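PDB 3H75: periplasmic sugar-binding domain protein from Pseudomonas fluorescens Pf-5, which probably binds carbohydrates in the periplasm. Local coordinates for residues Gln52-Phe57 with Leu79-Gly84; Tyr65-Asn70 with Gly267-Ala272; Gly120-Ala125 with Thr157-Leu162. All coordinates share one frame; numbering follows the deposited sequence.

Interactions 1 and 2 belong to the same domain and sit on opposite faces of its parallel sheet, whereas interaction 3 joins two helices of the second domain. Strand 65-69 connects the first two: its Leu-66 CD1 lies 3.7 Å from Phe-57 CZ of interaction 1, while Met-67 faces the other way into interaction 2. Interaction 2 is core and purely apolar; interaction 1 lies at the surface and combines aromatic, aliphatic and backbone atoms; interaction 3, partly buried, adds acidic side chains paired with arginines. Interactions 2 and 3 meet across the domains where Asn-70 O stands 3.4 Å from Pro-158 CG.

Interaction 1: residues Gln52-Phe57 with Leu79-Gly84; sequences QARELF and LRLSQG
Ser-82, which lies over the ring of Phe-57, is anchored to its own helix through the carbonyl oxygen of Leu-79. That oxygen takes a short hydrogen bond of 2.6 Å from Ser-82 OG and a weak one from Ser-82 N. The hydroxyl is lodged between the backbone N and the carbonyl carbon (chi1 68°), a torsion that turns it back onto the preceding turn and leaves CB to meet the phenyl group. A serine suits the place because it can close its polar end locally while presenting a small carbon surface. Phe-57 CZ comes within 3.4 Å of Ser-82 CB, and Ser-82 CA sits 3.7 Å from the ring centroid, 16° off the normal, which makes a CH-pi contact. The carbonyl oxygen of Leu-81 lies over the same face, 3.7 Å from Phe-57 CD2. Farther round the helix, Leu-81 CB packs at 3.8 Å against Phe-57 CD2, the two side chains running roughly perpendicular. Leu-81 CD2 then reaches Arg-54, whose CB and CG lie alongside the methyl and whose NE approaches it obliquely at 3.9 Å; the long aliphatic stem lets a charged residue border the apolar patch with carbon. With the Phe-57 ring cut back to an alanine, a gap would probably open between the helices, leaving Ser-82 CA without the face beneath it and Leu-81 CB without its neighbour at the rim. Toward the interior the ring also touches Ile-78 and Ile-87, so it wedges between the helices above the sheet. Helices 46-58 and 74-82 flank strand 65-69 in sequence and pack side by side on one face of the parallel sheet, as consecutive beta-alpha-beta crossovers do in the Rossmann-like domains of periplasmic binding proteins.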
loop_
_atom_site.group_PDB
_atom_site.type_symbol
_atom_site.label_atom_id
_atom_site.label_comp_id
_atom_site.label_asym_id
_atom_site.label_seq_id
_atom_site.Cartn_x
_atom_site.Cartn_y
_atom_site.Cartn_z
ATOM N N GLN A 52 -10.857 -17.570 8.563
ATOM C CA GLN A 52 -9.603 -18.267 8.296
ATOM C C GLN A 52 -8.755 -18.315 9.561
ATOM O O GLN A 52 -8.150 -19.338 9.864
ATOM C CB GLN A 52 -8.834 -17.572 7.167
ATOM C CG GLN A 52 -9.490 -17.770 5.803
ATOM C CD GLN A 52 -8.994 -16.785 4.767
ATOM O OE1 GLN A 52 -8.344 -15.795 5.099
ATOM N NE2 GLN A 52 -9.307 -17.044 3.505
ATOM N N ALA A 53 -8.722 -17.211 10.301
ATOM C CA ALA A 53 -7.956 -17.159 11.543
ATOM C C ALA A 53 -8.631 -18.029 12.607
ATOM O O ALA A 53 -7.976 -18.820 13.279
ATOM C CB ALA A 53 -7.850 -15.716 12.034
ATOM N N ARG A 54 -9.943 -17.879 12.751
ATOM C CA ARG A 54 -10.691 -18.650 13.738
ATOM C C ARG A 54 -10.421 -20.142 13.587
ATOM O O ARG A 54 -10.130 -20.833 14.566
ATOM C CB ARG A 54 -12.195 -18.380 13.601
ATOM C CG ARG A 54 -13.044 -19.078 14.658
ATOM C CD ARG A 54 -14.512 -18.663 14.588
ATOM N NE ARG A 54 -14.678 -17.215 14.673
ATOM C CZ ARG A 54 -15.840 -16.602 14.884
ATOM N NH1 ARG A 54 -16.951 -17.311 15.039
ATOM N NH2 ARG A 54 -15.892 -15.276 14.937
ATOM N N GLU A 55 -10.502 -20.640 12.357
ATOM C CA GLU A 55 -10.275 -22.054 12.111
ATOM C C GLU A 55 -8.809 -22.467 12.245
ATOM O O GLU A 55 -8.513 -23.618 12.568
ATOM C CB GLU A 55 -10.853 -22.439 10.745
ATOM C CG GLU A 55 -12.387 -22.376 10.737
ATOM C CD GLU A 55 -13.012 -22.714 9.395
ATOM O OE1 GLU A 55 -12.610 -23.721 8.779
ATOM O OE2 GLU A 55 -13.920 -21.972 8.962
ATOM N N LEU A 56 -7.891 -21.529 12.021
ATOM C CA LEU A 56 -6.465 -21.826 12.163
ATOM C C LEU A 56 -6.142 -22.084 13.634
ATOM O O LEU A 56 -5.380 -22.994 13.966
ATOM C CB LEU A 56 -5.609 -20.652 11.668
ATOM C CG LEU A 56 -5.071 -20.675 10.236
ATOM C CD1 LEU A 56 -4.314 -19.379 9.963
ATOM C CD2 LEU A 56 -4.153 -21.877 10.042
ATOM N N PHE A 57 -6.723 -21.272 14.511
ATOM C CA PHE A 57 -6.489 -21.414 15.945
ATOM C C PHE A 57 -7.079 -22.707 16.503
ATOM O O PHE A 57 -6.556 -23.266 17.467
ATOM C CB PHE A 57 -7.083 -20.227 16.709
ATOM C CG PHE A 57 -6.498 -18.897 16.326
ATOM C CD1 PHE A 57 -5.123 -18.732 16.215
ATOM C CD2 PHE A 57 -7.325 -17.799 16.111
ATOM C CE1 PHE A 57 -4.579 -17.489 15.893
ATOM C CE2 PHE A 57 -6.792 -16.555 15.790
ATOM C CZ PHE A 57 -5.417 -16.399 15.681
ATOM N N LEU A 79 -7.137 -10.937 17.408
ATOM C CA LEU A 79 -6.211 -10.802 18.528
ATOM C C LEU A 79 -6.759 -11.538 19.749
ATOM O O LEU A 79 -6.026 -12.248 20.436
ATOM C CB LEU A 79 -5.998 -9.325 18.864
ATOM C CG LEU A 79 -5.166 -8.532 17.854
ATOM C CD1 LEU A 79 -5.226 -7.046 18.181
ATOM C CD2 LEU A 79 -3.730 -9.037 17.879
ATOM N N ARG A 80 -8.051 -11.372 20.010
ATOM C CA ARG A 80 -8.681 -12.030 21.148
ATOM C C ARG A 80 -8.762 -13.542 20.960
ATOM O O ARG A 80 -8.625 -14.301 21.918
ATOM C CB ARG A 80 -10.086 -11.467 21.386
ATOM C CG ARG A 80 -10.105 -10.026 21.884
ATOM C CD ARG A 80 -11.483 -9.635 22.417
ATOM N NE ARG A 80 -12.491 -9.527 21.365
ATOM C CZ ARG A 80 -12.528 -8.552 20.461
ATOM N NH1 ARG A 80 -11.612 -7.594 20.474
ATOM N NH2 ARG A 80 -13.487 -8.534 19.545
ATOM N N LEU A 81 -8.983 -13.979 19.723
ATOM C CA LEU A 81 -9.082 -15.404 19.429
ATOM C C LEU A 81 -7.731 -16.109 19.487
ATOM O O LEU A 81 -7.663 -17.305 19.772
ATOM C CB LEU A 81 -9.715 -15.618 18.051
ATOM C CG LEU A 81 -11.247 -15.614 17.964
ATOM C CD1 LEU A 81 -11.819 -14.401 18.676
ATOM C CD2 LEU A 81 -11.671 -15.631 16.505
ATOM N N SER A 82 -6.660 -15.363 19.231
ATOM C CA SER A 82 -5.309 -15.918 19.235
ATOM C C SER A 82 -4.791 -16.242 20.633
ATOM O O SER A 82 -3.852 -17.019 20.789
ATOM C CB SER A 82 -4.339 -14.939 18.573
ATOM O OG SER A 82 -4.179 -13.780 19.374
ATOM N N GLN A 83 -5.405 -15.639 21.645
ATOM C CA GLN A 83 -4.988 -15.848 23.026
ATOM C C GLN A 83 -4.880 -17.324 23.400
ATOM O O GLN A 83 -5.859 -18.067 23.335
ATOM C CB GLN A 83 -5.952 -15.125 23.971
ATOM C CG GLN A 83 -6.026 -13.624 23.705
ATOM C CD GLN A 83 -6.984 -12.896 24.628
ATOM O OE1 GLN A 83 -8.171 -13.222 24.696
ATOM N NE2 GLN A 83 -6.473 -11.898 25.341
ATOM N N GLY A 84 -3.673 -17.738 23.780
ATOM C CA GLY A 84 -3.441 -19.116 24.175
ATOM C C GLY A 84 -3.238 -20.090 23.029
ATOM O O GLY A 84 -3.184 -21.302 23.245
#

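Interaction 2: residues Tyr65-Asn70 with Gly267-Ala272; sequences YLMLVN and GWALVA
This is apolar helix-on-sheet packing in the core of a Rossmann-like domain: Met-67, in the inner strand 65-69, meets Ala-269 and Leu-270 of helix 265-277. The strand lies between 5-10 and 88-93 in the parallel sheet, and the helix covers the face turned away from helices 46-58 and 74-82. Strand 65-69 and the helix are nearly 200 residues apart in sequence, and helix 265-277 comes after the chain has run through the second domain. Met-67 is present as selenomethionine. A long, unbranched, flexible side chain suits this site, since it must bridge backbones whose CA atoms are 8.9 Å apart at Met-67 and Ala-269. It leaves the strand with CG opposite the backbone N (chi1 -169°) and stays extended as far as selenium, then bends there (chi3 -49°), which lays the terminal methyl along the helix. Ala-269, small enough for the helix to come close, offers its CB to selenium at 4.0 Å. Helix 17-33 packs alongside, where Met-26 touches both Met-67 and Leu-270. The Leu-270 side chain crosses that of Met-67 at about a right angle, bringing Leu-270 CD2 within 3.5 Å of Met-67 CE.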
loop_
_atom_site.group_PDB
_atom_site.type_symbol
_atom_site.label_atom_id
_atom_site.label_comp_id
_atom_site.label_asym_id
_atom_site.label_seq_id
_atom_site.Cartn_x
_atom_site.Cartn_y
_atom_site.Cartn_z
ATOM N N TYR A 65 3.994 -18.340 12.925
ATOM C CA TYR A 65 3.515 -16.963 12.843
ATOM C C TYR A 65 2.252 -16.828 12.003
ATOM O O TYR A 65 2.059 -17.550 11.019
ATOM C CB TYR A 65 4.586 -16.068 12.208
ATOM C CG TYR A 65 5.896 -16.024 12.951
ATOM C CD1 TYR A 65 6.121 -15.078 13.949
ATOM C CD2 TYR A 65 6.907 -16.943 12.669
ATOM C CE1 TYR A 65 7.325 -15.047 14.653
ATOM C CE2 TYR A 65 8.112 -16.922 13.368
ATOM C CZ TYR A 65 8.311 -15.973 14.357
ATOM O OH TYR A 65 9.492 -15.964 15.063
ATOM N N LEU A 66 1.409 -15.878 12.397
ATOM C CA LEU A 66 0.177 -15.556 11.688
ATOM C C LEU A 66 0.319 -14.066 11.379
ATOM O O LEU A 66 0.430 -13.245 12.292
ATOM C CB LEU A 66 -1.046 -15.789 12.586
ATOM C CG LEU A 66 -2.438 -16.081 12.000
ATOM C CD1 LEU A 66 -3.473 -15.240 12.737
ATOM C CD2 LEU A 66 -2.483 -15.818 10.502
HETATM N N MSE A 67 0.354 -13.723 10.096
HETATM C CA MSE A 67 0.483 -12.335 9.677
HETATM C C MSE A 67 -0.845 -11.847 9.115
HETATM O O MSE A 67 -1.505 -12.557 8.366
HETATM C CB MSE A 67 1.565 -12.206 8.613
HETATM C CG MSE A 67 1.956 -10.774 8.309
HETATM SE SE MSE A 67 3.289 -10.740 6.905
HETATM C CE MSE A 67 4.531 -12.027 7.564
ATOM N N LEU A 68 -1.244 -10.638 9.483
ATOM C CA LEU A 68 -2.506 -10.099 9.002
ATOM C C LEU A 68 -2.441 -8.588 8.894
ATOM O O LEU A 68 -1.630 -7.940 9.560
ATOM C CB LEU A 68 -3.649 -10.478 9.952
ATOM C CG LEU A 68 -3.484 -10.016 11.407
ATOM C CD1 LEU A 68 -4.844 -9.660 12.002
ATOM C CD2 LEU A 68 -2.795 -11.108 12.216
ATOM N N VAL A 69 -3.305 -8.033 8.052
ATOM C CA VAL A 69 -3.372 -6.594 7.860
ATOM C C VAL A 69 -4.282 -6.024 8.936
ATOM O O VAL A 69 -5.296 -6.626 9.286
ATOM C CB VAL A 69 -3.940 -6.252 6.472
ATOM C CG1 VAL A 69 -4.060 -4.750 6.315
ATOM C CG2 VAL A 69 -3.035 -6.833 5.385
ATOM N N ASN A 70 -3.922 -4.863 9.468
ATOM C CA ASN A 70 -4.730 -4.265 10.516
ATOM C C ASN A 70 -5.990 -3.597 9.976
ATOM O O ASN A 70 -5.993 -3.020 8.881
ATOM C CB ASN A 70 -3.900 -3.250 11.306
ATOM C CG ASN A 70 -4.424 -3.039 12.711
ATOM O OD1 ASN A 70 -5.377 -3.696 13.133
ATOM N ND2 ASN A 70 -3.801 -2.127 13.448
ATOM N N GLY A 267 7.546 -8.663 2.178
ATOM C CA GLY A 267 8.856 -9.288 2.084
ATOM C C GLY A 267 9.746 -8.894 3.245
ATOM O O GLY A 267 10.437 -9.732 3.835
ATOM N N TRP A 268 9.738 -7.608 3.579
ATOM C CA TRP A 268 10.545 -7.112 4.687
ATOM C C TRP A 268 10.043 -7.749 5.978
ATOM O O TRP A 268 10.823 -8.061 6.873
ATOM C CB TRP A 268 10.427 -5.593 4.801
ATOM C CG TRP A 268 10.676 -4.834 3.531
ATOM C CD1 TRP A 268 10.083 -3.659 3.165
ATOM C CD2 TRP A 268 11.594 -5.164 2.476
ATOM N NE1 TRP A 268 10.571 -3.236 1.953
ATOM C CE2 TRP A 268 11.498 -4.140 1.506
ATOM C CE3 TRP A 268 12.486 -6.223 2.254
ATOM C CZ2 TRP A 268 12.259 -4.144 0.329
ATOM C CZ3 TRP A 268 13.244 -6.226 1.085
ATOM C CH2 TRP A 268 13.122 -5.192 0.137
ATOM N N ALA A 269 8.727 -7.927 6.070
ATOM C CA ALA A 269 8.127 -8.533 7.252
ATOM C C ALA A 269 8.670 -9.945 7.452
ATOM O O ALA A 269 8.937 -10.359 8.580
ATOM C CB ALA A 269 6.602 -8.570 7.111
ATOM N N LEU A 270 8.837 -10.686 6.361
ATOM C CA LEU A 270 9.349 -12.049 6.477
ATOM C C LEU A 270 10.810 -12.059 6.916
ATOM O O LEU A 270 11.244 -12.982 7.608
ATOM C CB LEU A 270 9.155 -12.817 5.164
ATOM C CG LEU A 270 7.675 -13.111 4.867
ATOM C CD1 LEU A 270 7.531 -13.855 3.559
ATOM C CD2 LEU A 270 7.074 -13.930 5.993
ATOM N N VAL A 271 11.569 -11.036 6.529
ATOM C CA VAL A 271 12.963 -10.959 6.958
ATOM C C VAL A 271 12.950 -10.780 8.475
ATOM O O VAL A 271 13.709 -11.430 9.197
ATOM C CB VAL A 271 13.703 -9.754 6.336
ATOM C CG1 VAL A 271 15.085 -9.609 6.971
ATOM C CG2 VAL A 271 13.836 -9.942 4.834
ATOM N N ALA A 272 12.079 -9.895 8.955
ATOM C CA ALA A 272 11.969 -9.639 10.387
ATOM C C ALA A 272 11.514 -10.880 11.155
ATOM O O ALA A 272 12.051 -11.184 12.226
ATOM C CB ALA A 272 11.008 -8.480 10.642
#

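Interaction 3: residues Gly120-Ala125 with Thr157-Leu162; sequences GDDEEA and TPAAQL
The carboxylates of Asp-122 and Glu-123 are the flat groups here, and each turns one oxygen loosely toward carbon of helix 158-173 while the other is held by an arginine. Asp-122 OD2 lies 4.1 Å from Ala-159 CA, while OD1 forms a salt bridge with Arg-163. In Glu-123, OE1 is 4.3 Å from Leu-162 CD2 and OE2 forms a salt bridge with Arg-169. Glu-123 gets that far because CG stands opposite the backbone N (chi1 -167°) and the chain stays extended to the carboxylate; the shorter aspartate suits the tighter site beside it. The backbones come closest at Glu-123 and Leu-162, where Asp-122 CB meets Leu-162 CB at 3.7 Å. Glu-123 CA also points its hydrogen at Leu-162 O, 3.3 Å away with an angle of 152° at the hydrogen, a CA-H...O contact. Helices 122-137 and 158-173 pack together in the second domain, and the former follows directly on strand 115-119 of the first domain's sheet, so the contact sits where the chain passes between domains. Thr-157 OG1 weakly caps Ala-160 N; a sulfate and a glycerol, probably from the crystallisation liquor, lie close to Ala-159. Both acids therefore pair with arginines of the very helix they pack on, and Arg-163, perhaps with the start of helix 122-137, would be expected to offset the charge of the buried Asp-122.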
loop_
_atom_site.group_PDB
_atom_site.type_symbol
_atom_site.label_atom_id
_atom_site.label_comp_id
_atom_site.label_asym_id
_atom_site.label_seq_id
_atom_site.Cartn_x
_atom_site.Cartn_y
_atom_site.Cartn_z
ATOM N N GLY A 120 4.066 1.166 6.850
ATOM C CA GLY A 120 4.714 2.046 5.903
ATOM C C GLY A 120 4.336 3.484 6.202
ATOM O O GLY A 120 4.032 3.822 7.349
ATOM N N ASP A 121 4.344 4.337 5.181
ATOM C CA ASP A 121 4.010 5.742 5.384
ATOM C C ASP A 121 2.889 6.235 4.470
ATOM O O ASP A 121 3.089 7.113 3.625
ATOM C CB ASP A 121 5.277 6.611 5.237
ATOM C CG ASP A 121 5.992 6.426 3.899
ATOM O OD1 ASP A 121 5.841 5.367 3.251
ATOM O OD2 ASP A 121 6.737 7.352 3.506
ATOM N N ASP A 122 1.698 5.671 4.669
ATOM C CA ASP A 122 0.520 6.030 3.880
ATOM C C ASP A 122 0.155 7.512 3.964
ATOM O O ASP A 122 -0.219 8.120 2.961
ATOM C CB ASP A 122 -0.697 5.196 4.311
ATOM C CG ASP A 122 -0.683 3.781 3.742
ATOM O OD1 ASP A 122 -0.598 3.634 2.509
ATOM O OD2 ASP A 122 -0.772 2.817 4.529
ATOM N N GLU A 123 0.238 8.100 5.153
ATOM C CA GLU A 123 -0.110 9.511 5.296
ATOM C C GLU A 123 0.791 10.376 4.418
ATOM O O GLU A 123 0.313 11.282 3.731
ATOM C CB GLU A 123 0.004 9.950 6.757
ATOM C CG GLU A 123 -0.643 11.299 7.042
ATOM C CD GLU A 123 -0.577 11.677 8.511
ATOM O OE1 GLU A 123 -0.820 10.793 9.359
ATOM O OE2 GLU A 123 -0.292 12.854 8.817
ATOM N N GLU A 124 2.091 10.095 4.431
ATOM C CA GLU A 124 3.028 10.859 3.617
ATOM C C GLU A 124 2.655 10.737 2.142
ATOM O O GLU A 124 2.708 11.715 1.400
ATOM C CB GLU A 124 4.461 10.358 3.826
ATOM C CG GLU A 124 5.495 11.051 2.937
ATOM C CD GLU A 124 5.750 12.501 3.319
ATOM O OE1 GLU A 124 4.923 13.102 4.040
ATOM O OE2 GLU A 124 6.784 13.049 2.886
ATOM N N ALA A 125 2.265 9.540 1.719
ATOM C CA ALA A 125 1.890 9.326 0.322
ATOM C C ALA A 125 0.694 10.192 -0.079
ATOM O O ALA A 125 0.682 10.794 -1.162
ATOM C CB ALA A 125 1.580 7.857 0.082
ATOM N N THR A 157 -11.062 1.463 6.010
ATOM C CA THR A 157 -9.691 0.964 6.096
ATOM C C THR A 157 -8.659 2.027 6.457
ATOM O O THR A 157 -8.779 3.190 6.068
ATOM C CB THR A 157 -9.250 0.304 4.771
ATOM O OG1 THR A 157 -9.075 1.313 3.764
ATOM C CG2 THR A 157 -10.297 -0.692 4.302
ATOM N N PRO A 158 -7.628 1.636 7.220
ATOM C CA PRO A 158 -6.579 2.578 7.616
ATOM C C PRO A 158 -5.802 3.146 6.423
ATOM O O PRO A 158 -5.380 4.298 6.453
ATOM C CB PRO A 158 -5.707 1.754 8.570
ATOM C CG PRO A 158 -6.024 0.319 8.209
ATOM C CD PRO A 158 -7.493 0.364 7.947
ATOM N N ALA A 159 -5.619 2.350 5.372
ATOM C CA ALA A 159 -4.898 2.839 4.199
ATOM C C ALA A 159 -5.636 4.043 3.626
ATOM O O ALA A 159 -5.024 5.052 3.261
ATOM C CB ALA A 159 -4.791 1.746 3.144
ATOM N N ALA A 160 -6.957 3.936 3.547
ATOM C CA ALA A 160 -7.766 5.025 3.025
ATOM C C ALA A 160 -7.746 6.199 4.000
ATOM O O ALA A 160 -7.536 7.345 3.599
ATOM C CB ALA A 160 -9.202 4.559 2.801
ATOM N N GLN A 161 -7.967 5.914 5.282
ATOM C CA GLN A 161 -7.983 6.964 6.298
ATOM C C GLN A 161 -6.672 7.741 6.363
ATOM O O GLN A 161 -6.675 8.976 6.407
ATOM C CB GLN A 161 -8.279 6.365 7.675
ATOM C CG GLN A 161 -9.579 5.592 7.750
ATOM C CD GLN A 161 -9.793 4.981 9.118
ATOM O OE1 GLN A 161 -8.876 4.405 9.697
ATOM N NE2 GLN A 161 -11.011 5.092 9.637
ATOM N N LEU A 162 -5.554 7.020 6.383
ATOM C CA LEU A 162 -4.243 7.652 6.460
ATOM C C LEU A 162 -3.912 8.466 5.216
ATOM O O LEU A 162 -3.379 9.571 5.318
ATOM C CB LEU A 162 -3.160 6.599 6.699
ATOM C CG LEU A 162 -3.178 5.966 8.094
ATOM C CD1 LEU A 162 -2.179 4.811 8.150
ATOM C CD2 LEU A 162 -2.847 7.026 9.135
#